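Side-chain contacts in putative hydrolase (Campylobacter jejuni, PDB 3D6L), which probably hydrolyses long-chain fatty acyl-CoA thioesters, acting as a hot dog fold thioesterase assembled from six subunits: residues V12-P15 with S16-N19; G26-I29 with L30-D34. All blocks are in the same frame, centred on the assembly; numbering follows the deposited sequence.

Interaction 1 (V12-P15 with S16-N19)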
ATOM      1  N   VAL A  12      -9.009  -9.752  -7.110  1.00 17.35           N
ATOM      2  CA  VAL A  12      -9.695 -10.057  -5.851  1.00 16.71           C
ATOM      3  C   VAL A  12      -9.752  -8.785  -4.994  1.00 16.32           C
ATOM      4  O   VAL A  12      -8.771  -8.049  -4.903  1.00 16.16           O
ATOM      5  CB  VAL A  12      -8.971 -11.164  -5.069  1.00 16.53           C
ATOM      6  CG1 VAL A  12      -9.811 -11.605  -3.887  1.00 16.41           C
ATOM      7  CG2 VAL A  12      -8.660 -12.355  -5.977  1.00 16.59           C
ATOM      8  N   ALA A  13     -10.900  -8.519  -4.380  1.00 16.07           N
ATOM      9  CA  ALA A  13     -11.007  -7.409  -3.431  1.00 15.81           C
ATOM     10  C   ALA A  13     -10.431  -7.839  -2.081  1.00 15.75           C
ATOM     11  O   ALA A  13     -10.946  -8.755  -1.443  1.00 15.90           O
ATOM     12  CB  ALA A  13     -12.444  -6.949  -3.293  1.00 15.15           C
ATOM     13  N   MET A  14      -9.359  -7.179  -1.657  1.00 15.92           N
ATOM     14  CA  MET A  14      -8.649  -7.556  -0.436  1.00 15.94           C
ATOM     15  C   MET A  14      -9.075  -6.722   0.779  1.00 16.02           C
ATOM     16  O   MET A  14      -9.582  -5.607   0.622  1.00 16.44           O
ATOM     17  CB  MET A  14      -7.141  -7.475  -0.671  1.00 16.01           C
ATOM     18  CG  MET A  14      -6.635  -8.448  -1.746  1.00 16.45           C
ATOM     19  SD  MET A  14      -6.773 -10.206  -1.306  1.00 17.53           S
ATOM     20  CE  MET A  14      -5.399 -10.396  -0.161  1.00 16.74           C
ATOM     21  N   PRO A  15      -8.908  -7.270   2.000  1.00 15.96           N
ATOM     22  CA  PRO A  15      -9.286  -6.538   3.218  1.00 15.90           C
ATOM     23  C   PRO A  15      -8.667  -5.137   3.367  1.00 15.69           C
ATOM     24  O   PRO A  15      -9.237  -4.296   4.076  1.00 16.09           O
ATOM     25  CB  PRO A  15      -8.802  -7.465   4.344  1.00 16.06           C
ATOM     26  CG  PRO A  15      -8.873  -8.835   3.740  1.00 15.61           C
ATOM     27  CD  PRO A  15      -8.414  -8.627   2.317  1.00 16.07           C
ATOM     28  N   SER A  16      -7.537  -4.893   2.701  1.00 14.95           N
ATOM     29  CA  SER A  16      -6.864  -3.595   2.754  1.00 14.39           C
ATOM     30  C   SER A  16      -7.545  -2.549   1.866  1.00 14.44           C
ATOM     31  O   SER A  16      -7.231  -1.358   1.963  1.00 14.03           O
ATOM     32  CB  SER A  16      -5.382  -3.729   2.385  0.50 14.12           C
ATOM     33  OG  SER A  16      -5.211  -3.923   0.996  0.50 13.37           O
ATOM     34  N   ASP A  17      -8.482  -2.992   1.024  1.00 14.31           N
ATOM     35  CA  ASP A  17      -9.177  -2.101   0.089  1.00 14.31           C
ATOM     36  C   ASP A  17     -10.533  -1.623   0.592  1.00 13.98           C
ATOM     37  O   ASP A  17     -11.383  -1.254  -0.220  1.00 13.80           O
ATOM     38  CB  ASP A  17      -9.392  -2.798  -1.262  1.00 14.82           C
ATOM     39  CG  ASP A  17      -8.117  -3.410  -1.828  1.00 15.44           C
ATOM     40  OD1 ASP A  17      -7.076  -2.712  -1.870  1.00 14.59           O
ATOM     41  OD2 ASP A  17      -8.179  -4.591  -2.252  1.00 17.52           O
ATOM     42  N   THR A  18     -10.752  -1.643   1.909  1.00 13.70           N
ATOM     43  CA  THR A  18     -12.060  -1.256   2.471  1.00 13.55           C
ATOM     44  C   THR A  18     -12.181   0.219   2.853  1.00 13.38           C
ATOM     45  O   THR A  18     -11.180   0.922   2.977  1.00 13.79           O
ATOM     46  CB  THR A  18     -12.481  -2.125   3.685  1.00 13.54           C
ATOM     47  OG1 THR A  18     -11.418  -2.185   4.642  1.00 13.46           O
ATOM     48  CG2 THR A  18     -12.846  -3.526   3.232  1.00 13.71           C
ATOM     49  N   ASN A  19     -13.423   0.679   3.001  1.00 13.04           N
ATOM     50  CA  ASN A  19     -13.725   1.997   3.550  1.00 12.48           C
ATOM     51  C   ASN A  19     -14.025   1.878   5.049  1.00 12.39           C
ATOM     52  O   ASN A  19     -14.154   0.759   5.560  1.00 12.11           O
ATOM     53  CB  ASN A  19     -14.886   2.662   2.785  1.00 12.26           C
ATOM     54  CG  ASN A  19     -16.168   1.833   2.788  1.00 11.83           C
ATOM     55  OD1 ASN A  19     -16.439   1.059   3.715  1.00 11.15           O
ATOM     56  ND2 ASN A  19     -16.978   2.007   1.741  1.00 11.08           N
TER
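M14 and D17 grip each other twice across a tight turn, once through the backbone and once through the aspartate side chain. D17 N donates to M14 O at 2.9 Å, while M14 N donates to D17 OD2, also at 2.9 Å, with an N-H...O angle of 149°. The first bond joins residues i and i+3, and P15 and S16 have the backbone angles of a type I beta turn. Proline suits the first corner because its ring already holds phi near the value needed there, and it has no N-H to leave without a partner. The small S16 takes the second corner. The aspartate reaches back because CG stands beside its own backbone N, anti to the carbonyl carbon (chi1 -51°). The carboxylate thereby lies over the start of the turn, where D17 OD2 receives M14 N on its anti side, 22° out of the carboxylate plane; D17 OD2 also lies 3.4 Å from M14 CB. In this hot dog fold the turn belongs to the loop leading from edge strand 9-12 to the central helix 26-42, and the backbone of D17 is also hydrogen-bonded to F25, just before that helix. Beyond its CB, the methionine departs from the aspartate, bending at both chi2 and chi3; its flexible thioether chain suits a subunit boundary, where M14 packs on T18 of a second subunit. The T18 hydroxyl sits between its own backbone N and carbonyl carbon, with T18 OG1 3.1 Å from P15 O, and T18 CG2 passes 3.8 Å from that same P15 O. S16, at the tip, meets the S16 residues of two neighbouring subunits.

Interaction 2 (G26-I29 with L30-D34); sequences GGWI and LSQID
W28 O is gripped from opposite faces of its carbonyl plane by two nitrogens of one residue, Q32. The backbone Q32 N donates at 3.2 Å, the ordinary i to i+4 bond of an alpha helix, and the side-chain Q32 NE2 adds a second bond to W28 O at 3.0 Å. This is the first part of the central helix of the hot dog fold, the "sausage" that the curved antiparallel sheet wraps. The glutamine gets back to the preceding turn by bending: CG sits beside its backbone N and the chain folds again at chi2 (-41°), which brings the amide nitrogen over one face of the indole. There Q32 NE2 rides 3.3 Å above the W28 ring plane, displaced toward the rim. Deeper along the same chain, Q32 CG makes a CH-pi contact 4.0 Å from the centroid of the W28 six-membered ring, only 4° off its normal. Amide and indole planes are inclined by 34°, so the two are not stacked flat. Glutamine suits this buried place, its CG methylene covering the six-membered ring and its amide serving the W28 carbonyl; L9 and I11 of strand 9-12 also touch it. One residue earlier the pattern recurs on a smaller scale. The S31 side chain is short, and with OG beside its own backbone N, S31 OG donates to G27 O at 2.7 Å; S31 N donates to the same oxygen. S31 also packs on F25 of a neighbouring subunit, where a small side chain fits. On the side facing the sheet two isoleucines supply branched apolar bulk: I33 rests on T106, A108 and V110 of strand 100-115, and I29 CG2 lies 4.0 Å from I33 CD1.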
ATOM      1  N   GLY A  26     -15.006   2.670  -2.735  1.00 14.00           N
ATOM      2  CA  GLY A  26     -15.415   3.074  -4.080  1.00 13.90           C
ATOM      3  C   GLY A  26     -14.263   3.557  -4.942  1.00 14.05           C
ATOM      4  O   GLY A  26     -14.232   3.284  -6.139  1.00 14.50           O
ATOM      5  N   GLY A  27     -13.315   4.268  -4.332  1.00 13.91           N
ATOM      6  CA  GLY A  27     -12.100   4.730  -5.019  1.00 13.72           C
ATOM      7  C   GLY A  27     -11.196   3.619  -5.552  1.00 13.65           C
ATOM      8  O   GLY A  27     -10.555   3.781  -6.603  1.00 13.82           O
ATOM      9  N   TRP A  28     -11.128   2.503  -4.825  1.00 13.29           N
ATOM     10  CA  TRP A  28     -10.463   1.301  -5.317  1.00 13.01           C
ATOM     11  C   TRP A  28     -11.183   0.773  -6.562  1.00 12.99           C
ATOM     12  O   TRP A  28     -10.531   0.391  -7.530  1.00 12.80           O
ATOM     13  CB  TRP A  28     -10.390   0.228  -4.226  1.00 12.80           C
ATOM     14  CG  TRP A  28      -9.751  -1.074  -4.658  1.00 12.83           C
ATOM     15  CD1 TRP A  28      -8.422  -1.393  -4.603  1.00 12.74           C
ATOM     16  CD2 TRP A  28     -10.418  -2.232  -5.199  1.00 12.45           C
ATOM     17  NE1 TRP A  28      -8.217  -2.672  -5.080  1.00 12.65           N
ATOM     18  CE2 TRP A  28      -9.423  -3.209  -5.450  1.00 12.73           C
ATOM     19  CE3 TRP A  28     -11.753  -2.535  -5.503  1.00 11.72           C
ATOM     20  CZ2 TRP A  28      -9.724  -4.469  -5.990  1.00 12.46           C
ATOM     21  CZ3 TRP A  28     -12.054  -3.784  -6.038  1.00 12.32           C
ATOM     22  CH2 TRP A  28     -11.039  -4.736  -6.278  1.00 12.45           C
ATOM     23  N   ILE A  29     -12.520   0.764  -6.545  1.00 13.05           N
ATOM     24  CA  ILE A  29     -13.283   0.288  -7.714  1.00 13.20           C
ATOM     25  C   ILE A  29     -13.030   1.181  -8.916  1.00 13.24           C
ATOM     26  O   ILE A  29     -12.739   0.703 -10.017  1.00 13.49           O
ATOM     27  CB  ILE A  29     -14.811   0.215  -7.478  1.00 13.19           C
ATOM     28  CG1 ILE A  29     -15.140  -0.540  -6.188  1.00 13.26           C
ATOM     29  CG2 ILE A  29     -15.471  -0.484  -8.654  1.00 13.31           C
ATOM     30  CD1 ILE A  29     -16.605  -0.445  -5.791  1.00 13.11           C
ATOM     31  N   LEU A  30     -13.147   2.483  -8.693  1.00 13.40           N
ATOM     32  CA  LEU A  30     -12.894   3.483  -9.722  1.00 13.48           C
ATOM     33  C   LEU A  30     -11.500   3.380 -10.343  1.00 13.41           C
ATOM     34  O   LEU A  30     -11.318   3.727 -11.508  1.00 13.59           O
ATOM     35  CB  LEU A  30     -13.132   4.877  -9.141  1.00 13.70           C
ATOM     36  CG  LEU A  30     -14.422   5.603  -9.535  1.00 14.06           C
ATOM     37  CD1 LEU A  30     -15.537   4.653  -9.911  1.00 15.44           C
ATOM     38  CD2 LEU A  30     -14.874   6.499  -8.411  1.00 14.75           C
ATOM     39  N   SER A  31     -10.526   2.916  -9.556  1.00 13.39           N
ATOM     40  CA  SER A  31      -9.165   2.646 -10.042  1.00 13.09           C
ATOM     41  C   SER A  31      -9.189   1.504 -11.048  1.00 13.24           C
ATOM     42  O   SER A  31      -8.597   1.608 -12.134  1.00 12.98           O
ATOM     43  CB  SER A  31      -8.225   2.281  -8.888  1.00 12.88           C
ATOM     44  OG  SER A  31      -8.209   3.291  -7.895  1.00 12.43           O
ATOM     45  N   GLN A  32      -9.877   0.420 -10.677  1.00 13.09           N
ATOM     46  CA  GLN A  32     -10.084  -0.717 -11.567  1.00 13.42           C
ATOM     47  C   GLN A  32     -10.777  -0.304 -12.866  1.00 13.38           C
ATOM     48  O   GLN A  32     -10.411  -0.772 -13.952  1.00 13.04           O
ATOM     49  CB  GLN A  32     -10.897  -1.814 -10.874  1.00 13.47           C
ATOM     50  CG  GLN A  32     -10.442  -2.176  -9.455  1.00 15.09           C
ATOM     51  CD  GLN A  32      -8.914  -2.233  -9.264  1.00 16.88           C
ATOM     52  OE1 GLN A  32      -8.187  -2.867 -10.044  1.00 15.84           O
ATOM     53  NE2 GLN A  32      -8.431  -1.571  -8.204  1.00 16.96           N
ATOM     54  N   ILE A  33     -11.768   0.580 -12.746  1.00 13.67           N
ATOM     55  CA  ILE A  33     -12.528   1.068 -13.905  1.00 13.58           C
ATOM     56  C   ILE A  33     -11.625   1.865 -14.837  1.00 13.98           C
ATOM     57  O   ILE A  33     -11.597   1.615 -16.046  1.00 14.05           O
ATOM     58  CB  ILE A  33     -13.759   1.892 -13.469  1.00 13.49           C
ATOM     59  CG1 ILE A  33     -14.808   0.953 -12.852  1.00 13.27           C
ATOM     60  CG2 ILE A  33     -14.341   2.683 -14.638  1.00 12.57           C
ATOM     61  CD1 ILE A  33     -15.892   1.642 -12.040  1.00 12.36           C
ATOM     62  N   ASP A  34     -10.868   2.799 -14.265  1.00 14.23           N
ATOM     63  CA  ASP A  34      -9.966   3.630 -15.039  1.00 14.65           C
ATOM     64  C   ASP A  34      -8.946   2.778 -15.793  1.00 14.66           C
ATOM     65  O   ASP A  34      -8.717   2.984 -16.986  1.00 15.05           O
ATOM     66  CB  ASP A  34      -9.275   4.661 -14.141  1.00 15.06           C
ATOM     67  CG  ASP A  34      -8.632   5.792 -14.937  1.00 16.75           C
ATOM     68  OD1 ASP A  34      -8.868   5.884 -16.162  1.00 18.91           O
ATOM     69  OD2 ASP A  34      -7.889   6.602 -14.348  1.00 19.36           O
TER

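From the N terminus the chain leaves edge strand 9-12 and at once folds through interaction 1, whose 14-17 turn closes the first small loop. After a short further loop it enters helix 26-42, where interaction 2 spans the opening turns. Both contacts are local and follow in series, neither enclosing nor crossing the other. They nevertheless meet in space, their centres about 12 Å apart: D17 OD1 approaches W28 CD1 to 3.3 Å, and the far end of the same indole lies against V12 and A13, with W28 CH2 3.9 Å from A13 CA. W28 thus ties the central helix to the turn leaving the edge strand.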